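Local coordinates for protein Bd0816 (Bdellovibrio bacteriovorus HD100, PDB 5CER) that probably acts as a serine-type D-Ala-D-Ala carboxypeptidase of the peptidase S13 family, trimming terminal D-alanine from peptidoglycan peptides, at residues Val137-Asn140 / Leu141-Phe145; Arg81-Ser84 / Tyr85-Ile88; Glu45-Gly48 / Val49-His53. The protein carries 2 engineered substitutions. All coordinates share one frame; numbering follows the deposited sequence.

Contact 1 (Val137-Asn140 / Leu141-Phe145); sequences VIKN and LKESF
V137 and L141 touch one turn apart near the C-terminal end of helix 130-145. Their side chains run side by side and point the same way, with V137 CG1 3.8 Å from L141 CD1. V137 reaches its neighbour because CG1 stands anti to the backbone N (chi1 171°). Both residues pack on the mixed sheet: they touch F104 of strand 98-104, and L141 also meets I179 of strand 175-181.

I138 and K142 form a second row. I138 CG2 lies 4.1 Å from K142 CE, so the lysine gives its aliphatic part to the contact. I138 also touches F104 and I179. K139 bends at chi2, chi3 and chi4. The bends place its NZ 3.8 Å from K142 CD. The same NZ stays 4.2 Å from E143 OE2, too far for a salt bridge.

N140 turns its amide back along the helix, with CG beside its own backbone N (chi1 -76°). ND2 donates to A136 O. OD1 accepts from W112 N and from a water, which also bonds S144 OG. The backbone O of N140 has two donors as well: S144 N at 2.9 Å and F145 N at 3.1 Å. The second of these closes a wider pi-type turn as the helix ends.

The chemistry divides by face. Apolar branches meet the sheet, while the charged ends of K139, K142 and E143 lie at the surface and are only loosely associated. The N140 amide is held at both ends, which should fix its rotation and tie the helix to the loop at W112.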
loop_
_atom_site.group_PDB
_atom_site.type_symbol
_atom_site.label_atom_id
_atom_site.label_comp_id
_atom_site.label_asym_id
_atom_site.label_seq_id
_atom_site.Cartn_x
_atom_site.Cartn_y
_atom_site.Cartn_z
ATOM N N VAL A 137 16.446 12.775 -14.468
ATOM C CA VAL A 137 17.202 11.532 -14.567
ATOM C C VAL A 137 18.700 11.789 -14.292
ATOM O O VAL A 137 19.353 11.056 -13.530
ATOM C CB VAL A 137 17.017 10.877 -15.948
ATOM C CG1 VAL A 137 17.984 9.713 -16.128
ATOM C CG2 VAL A 137 15.600 10.398 -16.121
ATOM N N ILE A 138 19.225 12.868 -14.873
ATOM C CA ILE A 138 20.556 13.347 -14.520
ATOM C C ILE A 138 20.707 13.499 -13.016
ATOM O O ILE A 138 21.655 12.951 -12.454
ATOM C CB ILE A 138 20.905 14.661 -15.263
ATOM C CG1 ILE A 138 21.087 14.232 -16.727
ATOM C CG2 ILE A 138 22.158 15.339 -14.667
ATOM C CD1 ILE A 138 21.380 15.194 -17.818
ATOM N N LYS A 139 19.817 14.270 -12.383
ATOM C CA LYS A 139 19.878 14.462 -10.927
ATOM C C LYS A 139 20.042 13.147 -10.124
ATOM O O LYS A 139 20.899 13.077 -9.253
ATOM C CB LYS A 139 18.661 15.198 -10.375
ATOM C CG LYS A 139 18.726 16.688 -10.572
ATOM C CD LYS A 139 19.846 17.370 -11.513
ATOM C CE LYS A 139 20.890 18.236 -10.804
ATOM N NZ LYS A 139 22.205 17.559 -10.596
ATOM N N ASN A 140 19.206 12.154 -10.430
ATOM C CA ASN A 140 19.270 10.821 -9.813
ATOM C C ASN A 140 20.536 10.051 -10.084
ATOM O O ASN A 140 21.142 9.520 -9.143
ATOM C CB ASN A 140 18.104 9.945 -10.276
ATOM C CG ASN A 140 16.817 10.314 -9.606
ATOM O OD1 ASN A 140 16.483 9.789 -8.546
ATOM N ND2 ASN A 140 16.106 11.258 -10.184
ATOM N N LEU A 141 20.926 9.984 -11.358
ATOM C CA LEU A 141 22.206 9.407 -11.734
ATOM C C LEU A 141 23.386 10.050 -10.978
ATOM O O LEU A 141 24.269 9.366 -10.450
ATOM C CB LEU A 141 22.441 9.492 -13.254
ATOM C CG LEU A 141 21.600 8.558 -14.124
ATOM C CD1 LEU A 141 21.707 8.910 -15.609
ATOM C CD2 LEU A 141 21.964 7.105 -13.889
ATOM N N LYS A 142 23.382 11.362 -10.938
ATOM C CA LYS A 142 24.486 12.115 -10.378
ATOM C C LYS A 142 24.546 12.010 -8.867
ATOM O O LYS A 142 25.616 11.774 -8.305
ATOM C CB LYS A 142 24.351 13.574 -10.796
ATOM C CG LYS A 142 25.638 14.241 -11.121
ATOM C CD LYS A 142 25.471 15.752 -11.166
ATOM C CE LYS A 142 25.629 16.217 -12.604
ATOM N NZ LYS A 142 27.067 16.463 -12.916
ATOM N N GLU A 143 23.401 12.183 -8.213
ATOM C CA GLU A 143 23.336 12.248 -6.770
ATOM C C GLU A 143 23.236 10.901 -6.077
ATOM O O GLU A 143 23.642 10.794 -4.916
ATOM C CB GLU A 143 22.162 13.153 -6.329
ATOM C CG GLU A 143 22.391 14.609 -6.714
ATOM C CD GLU A 143 21.249 15.564 -6.352
ATOM O OE1 GLU A 143 20.154 15.126 -5.932
ATOM O OE2 GLU A 143 21.477 16.781 -6.490
ATOM N N SER A 144 22.639 9.901 -6.739
ATOM C CA SER A 144 22.314 8.610 -6.070
ATOM C C SER A 144 22.997 7.409 -6.685
ATOM O O SER A 144 23.688 6.684 -5.968
ATOM C CB SER A 144 20.808 8.378 -6.036
ATOM O OG SER A 144 20.116 9.471 -5.444
ATOM N N PHE A 145 22.822 7.209 -8.006
ATOM C CA PHE A 145 23.479 6.105 -8.737
ATOM C C PHE A 145 25.030 6.146 -8.649
ATOM O O PHE A 145 25.657 5.092 -8.543
ATOM C CB PHE A 145 23.058 6.078 -10.209
ATOM C CG PHE A 145 23.537 4.858 -10.957
ATOM C CD1 PHE A 145 24.818 4.783 -11.482
ATOM C CD2 PHE A 145 22.699 3.765 -11.105
ATOM C CE1 PHE A 145 25.234 3.654 -12.167
ATOM C CE2 PHE A 145 23.121 2.614 -11.761
ATOM C CZ PHE A 145 24.368 2.564 -12.304
HETATM O O HOH W 1 17.722 10.725 -6.165
#

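Contact 2 (Arg81-Ser84 / Tyr85-Ile88); sequences RNLS and YFLI
R81 and Y85 pair across the first turn of helix 81-93, the helix of a beta-alpha-beta unit between the parallel strands 67-72 and 98-104. Their side chains lie alongside each other. R81 NH1 donates to Y85 OH at 3.1 Å, with an N-H...O angle of 152°. The hydroxyl sits at the guanidinium edge, near its plane. That plane is turned 76° from the tyrosine ring, so the two groups are not stacked. R81 NE makes a salt bridge to E116 OE2, so the guanidinium has one partner inside the contact and one outside, which should fix its rotation.

The backbone is satisfied in the regular helical way. R81 O accepts from Y85 N at 2.8 Å. N82 O accepts from F86 N, and L83 O from L87 N. S84 O takes I88 N at 2.9 Å. S84 keeps OG beside its own backbone N (chi1 -66°), and OG bonds back to G80 O. This gives a buried hydroxyl a partner one turn back. N82 ND2 bonds E115 OE2.

The apolar side chains pack outward from the helix. L83 CD2 approaches F86 CD2 at 4.2 Å, and both residues pack on L198 of strand 194-199. S84, L87 and I88 meet F145 of helix 130-145.

The R81 chain also covers the tyrosine. Its CG forms a CH-pi contact over one face of the Y85 ring, 3.7 Å from the centroid and displaced toward the rim, with Y85 CZ 3.4 Å from that carbon.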
loop_
_atom_site.group_PDB
_atom_site.type_symbol
_atom_site.label_atom_id
_atom_site.label_comp_id
_atom_site.label_asym_id
_atom_site.label_seq_id
_atom_site.Cartn_x
_atom_site.Cartn_y
_atom_site.Cartn_z
ATOM N N ARG A 81 16.415 2.744 -6.751
ATOM C CA ARG A 81 17.471 2.233 -5.900
ATOM C C ARG A 81 17.725 0.746 -6.115
ATOM O O ARG A 81 18.860 0.362 -6.377
ATOM C CB ARG A 81 17.148 2.470 -4.427
ATOM C CG ARG A 81 18.234 1.990 -3.439
ATOM C CD ARG A 81 17.719 1.892 -1.992
ATOM N NE ARG A 81 17.227 3.177 -1.514
ATOM C CZ ARG A 81 17.886 4.099 -0.818
ATOM N NH1 ARG A 81 19.162 3.968 -0.491
ATOM N NH2 ARG A 81 17.223 5.206 -0.470
ATOM N N ASN A 82 16.697 -0.094 -5.948
ATOM C CA ASN A 82 16.932 -1.533 -5.828
ATOM C C ASN A 82 17.440 -2.122 -7.118
ATOM O O ASN A 82 18.365 -2.941 -7.113
ATOM C CB ASN A 82 15.699 -2.278 -5.323
ATOM C CG ASN A 82 15.402 -1.974 -3.869
ATOM O OD1 ASN A 82 16.298 -1.598 -3.088
ATOM N ND2 ASN A 82 14.135 -2.105 -3.487
ATOM N N LEU A 83 16.806 -1.747 -8.202
ATOM C CA LEU A 83 17.205 -2.234 -9.498
ATOM C C LEU A 83 18.573 -1.648 -9.879
ATOM O O LEU A 83 19.392 -2.325 -10.532
ATOM C CB LEU A 83 16.139 -1.914 -10.547
ATOM C CG LEU A 83 15.674 -2.915 -11.609
ATOM C CD1 LEU A 83 15.497 -2.410 -13.054
ATOM C CD2 LEU A 83 16.677 -4.024 -11.578
ATOM N N SER A 84 18.846 -0.416 -9.439
ATOM C CA SER A 84 20.187 0.168 -9.592
ATOM C C SER A 84 21.258 -0.655 -8.847
ATOM O O SER A 84 22.330 -0.895 -9.413
ATOM C CB SER A 84 20.200 1.644 -9.183
ATOM O OG SER A 84 19.400 2.442 -10.069
ATOM N N TYR A 85 20.986 -1.047 -7.587
ATOM C CA TYR A 85 21.929 -1.819 -6.807
ATOM C C TYR A 85 22.218 -3.130 -7.507
ATOM O O TYR A 85 23.363 -3.570 -7.578
ATOM C CB TYR A 85 21.424 -2.094 -5.402
ATOM C CG TYR A 85 21.411 -0.936 -4.410
ATOM C CD1 TYR A 85 22.036 0.308 -4.684
ATOM C CD2 TYR A 85 20.811 -1.098 -3.172
ATOM C CE1 TYR A 85 22.013 1.357 -3.769
ATOM C CE2 TYR A 85 20.803 -0.056 -2.242
ATOM C CZ TYR A 85 21.416 1.154 -2.535
ATOM O OH TYR A 85 21.378 2.165 -1.627
ATOM N N PHE A 86 21.172 -3.766 -7.998
ATOM C CA PHE A 86 21.315 -5.025 -8.735
ATOM C C PHE A 86 22.169 -4.840 -10.008
ATOM O O PHE A 86 23.025 -5.686 -10.307
ATOM C CB PHE A 86 19.913 -5.628 -9.069
ATOM C CG PHE A 86 19.969 -6.895 -9.868
ATOM C CD1 PHE A 86 20.355 -8.079 -9.273
ATOM C CD2 PHE A 86 19.708 -6.886 -11.233
ATOM C CE1 PHE A 86 20.408 -9.271 -10.002
ATOM C CE2 PHE A 86 19.762 -8.063 -11.971
ATOM C CZ PHE A 86 20.119 -9.251 -11.362
ATOM N N LEU A 87 21.924 -3.744 -10.737
ATOM C CA LEU A 87 22.657 -3.441 -11.965
ATOM C C LEU A 87 24.138 -3.225 -11.658
ATOM O O LEU A 87 25.016 -3.647 -12.433
ATOM C CB LEU A 87 22.089 -2.196 -12.667
ATOM C CG LEU A 87 22.881 -1.658 -13.861
ATOM C CD1 LEU A 87 22.968 -2.701 -14.968
ATOM C CD2 LEU A 87 22.314 -0.366 -14.389
ATOM N N ILE A 88 24.416 -2.575 -10.537
ATOM C CA ILE A 88 25.804 -2.332 -10.120
ATOM C C ILE A 88 26.513 -3.645 -9.816
ATOM O O ILE A 88 27.645 -3.839 -10.273
ATOM C CB ILE A 88 25.869 -1.344 -8.938
ATOM C CG1 ILE A 88 25.417 0.041 -9.444
ATOM C CG2 ILE A 88 27.275 -1.269 -8.337
ATOM C CD1 ILE A 88 25.404 1.167 -8.422
#

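Contact 3 (Glu45-Gly48 / Val49-His53); sequences EKLG and VDYRH
L47 and G48 meet Y51 where helix 35-47 ends and the chain turns toward strand 54-61. E45 and K46 come first and belong to the last helical turn. Both point their ends at other parts of the fold: E45 OE1 bonds T239 OG1, and K46 NZ bonds L226 O.

L47 is the last helical residue, and its side chain carries the apolar part of the contact. It lies over one face of the Y51 ring. L47 CB is 3.8 Å from Y51 CG, and L47 CD1 is 3.9 Å from Y51 CD2. CB also makes an off-centre CH-pi contact, 4.3 Å from the ring centroid. Chi1 of 173° sets the Y51 ring beside L47, and chi2 of 84° turns its face to the leucine. L47 O lies 3.4 Å from Y51 CB.

G48 breaks the helix with a positive phi of 101°. It has no side chain to collide with the carbonyl O of L47. A type I beta turn follows from G48 to Y51, with V49 and D50 at its corners. Y51 N donates to G48 O at 3.1 Å and closes the turn. The N-H points well at the oxygen, but it arrives from above the carbonyl plane. At the corner, D50 makes a salt bridge to R204 of helix 203-213.

Farther along, the edge of the Y51 ring meets the face of H53, with Y51 CE2 3.6 Å above the imidazole plane. Y51 thus has L47 over one face and H53 at its edge. One hydrogen bond crosses between the segments, with apolar contact to the ring beside it; V49 and D50 are also tied to R204. The chemistry implies a helix exit that rests on the backbone of G48 and on packing against Y51, with no charge pair between the two segments.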
loop_
_atom_site.group_PDB
_atom_site.type_symbol
_atom_site.label_atom_id
_atom_site.label_comp_id
_atom_site.label_asym_id
_atom_site.label_seq_id
_atom_site.Cartn_x
_atom_site.Cartn_y
_atom_site.Cartn_z
ATOM N N GLU A 45 -3.674 -6.455 -19.860
ATOM C CA GLU A 45 -4.276 -6.594 -21.176
ATOM C C GLU A 45 -3.372 -6.107 -22.317
ATOM O O GLU A 45 -3.274 -6.774 -23.338
ATOM C CB GLU A 45 -5.593 -5.865 -21.233
ATOM C CG GLU A 45 -6.377 -6.169 -22.488
ATOM C CD GLU A 45 -7.713 -5.472 -22.484
ATOM O OE1 GLU A 45 -8.587 -5.876 -21.664
ATOM O OE2 GLU A 45 -7.884 -4.512 -23.268
ATOM N N LYS A 46 -2.729 -4.967 -22.154
ATOM C CA LYS A 46 -1.938 -4.436 -23.216
ATOM C C LYS A 46 -0.563 -5.059 -23.336
ATOM O O LYS A 46 -0.096 -5.282 -24.457
ATOM C CB LYS A 46 -1.780 -2.917 -23.095
ATOM C CG LYS A 46 -1.322 -2.300 -24.403
ATOM C CD LYS A 46 -1.424 -0.799 -24.424
ATOM C CE LYS A 46 -2.738 -0.336 -25.051
ATOM N NZ LYS A 46 -2.896 1.130 -24.889
ATOM N N LEU A 47 0.085 -5.299 -22.212
ATOM C CA LEU A 47 1.470 -5.810 -22.197
ATOM C C LEU A 47 1.612 -7.335 -22.067
ATOM O O LEU A 47 2.553 -7.895 -22.593
ATOM C CB LEU A 47 2.286 -5.163 -21.068
ATOM C CG LEU A 47 2.347 -3.634 -21.122
ATOM C CD1 LEU A 47 3.088 -3.089 -19.922
ATOM C CD2 LEU A 47 3.006 -3.165 -22.416
ATOM N N GLY A 48 0.679 -7.993 -21.390
ATOM C CA GLY A 48 0.754 -9.427 -21.116
ATOM C C GLY A 48 1.228 -9.601 -19.685
ATOM O O GLY A 48 2.129 -8.860 -19.213
ATOM N N VAL A 49 0.651 -10.582 -18.999
ATOM C CA VAL A 49 0.906 -10.765 -17.571
ATOM C C VAL A 49 2.400 -10.967 -17.198
ATOM O O VAL A 49 2.836 -10.563 -16.104
ATOM C CB VAL A 49 0.069 -11.926 -17.008
ATOM C CG1 VAL A 49 0.509 -13.261 -17.622
ATOM C CG2 VAL A 49 0.134 -11.975 -15.492
ATOM N N ASP A 50 3.147 -11.625 -18.079
ATOM C CA ASP A 50 4.558 -11.934 -17.811
ATOM C C ASP A 50 5.525 -11.024 -18.584
ATOM O O ASP A 50 6.694 -11.329 -18.699
ATOM C CB ASP A 50 4.829 -13.418 -18.072
ATOM C CG ASP A 50 4.296 -14.307 -16.972
ATOM O OD1 ASP A 50 4.262 -13.858 -15.802
ATOM O OD2 ASP A 50 3.911 -15.472 -17.237
ATOM N N TYR A 51 5.041 -9.889 -19.071
ATOM C CA TYR A 51 5.877 -8.947 -19.789
ATOM C C TYR A 51 7.065 -8.451 -18.936
ATOM O O TYR A 51 6.982 -8.283 -17.699
ATOM C CB TYR A 51 5.024 -7.769 -20.265
ATOM C CG TYR A 51 5.808 -6.641 -20.883
ATOM C CD1 TYR A 51 6.171 -6.674 -22.227
ATOM C CD2 TYR A 51 6.171 -5.532 -20.119
ATOM C CE1 TYR A 51 6.890 -5.648 -22.785
ATOM C CE2 TYR A 51 6.863 -4.489 -20.673
ATOM C CZ TYR A 51 7.238 -4.561 -22.004
ATOM O OH TYR A 51 7.950 -3.520 -22.569
ATOM N N ARG A 52 8.169 -8.225 -19.615
ATOM C CA ARG A 52 9.367 -7.755 -18.985
ATOM C C ARG A 52 9.869 -6.505 -19.672
ATOM O O ARG A 52 10.020 -6.458 -20.915
ATOM C CB ARG A 52 10.407 -8.876 -18.975
ATOM C CG ARG A 52 10.166 -9.894 -17.863
ATOM C CD ARG A 52 11.238 -10.958 -17.926
ATOM N NE ARG A 52 11.011 -12.111 -17.062
ATOM C CZ ARG A 52 11.546 -12.301 -15.860
ATOM N NH1 ARG A 52 12.311 -11.385 -15.265
ATOM N NH2 ARG A 52 11.287 -13.427 -15.223
ATOM N N HIS A 53 10.162 -5.501 -18.851
ATOM C CA HIS A 53 10.815 -4.267 -19.308
ATOM C C HIS A 53 12.308 -4.550 -19.536
ATOM O O HIS A 53 13.036 -4.850 -18.594
ATOM C CB HIS A 53 10.630 -3.131 -18.304
ATOM C CG HIS A 53 9.206 -2.735 -18.099
ATOM N ND1 HIS A 53 8.651 -1.576 -18.629
ATOM C CD2 HIS A 53 8.211 -3.357 -17.426
ATOM C CE1 HIS A 53 7.377 -1.518 -18.290
ATOM N NE2 HIS A 53 7.093 -2.580 -17.552
#

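Contact 2 is buried, contact 1 is partly buried, and contact 3 lies at the surface. Contacts 1 and 2 adjoin, with centres about 13 Å apart. F145 of contact 1 packs on S84, L87 and I88 of contact 2, so helices 130-145 and 81-93 meet beside the mixed sheet. Contact 3 touches neither; its nearest atoms are about 7 Å from contact 2 and about 14 Å from contact 1. It leads into strand 54-61 of that same sheet. The chemistry follows the place. The buried helix start pairs its charge. The partly buried helix end keeps apolar side chains on the sheet and its charges outside, without a salt bridge among them. The loop relies on a turn and an aromatic ring.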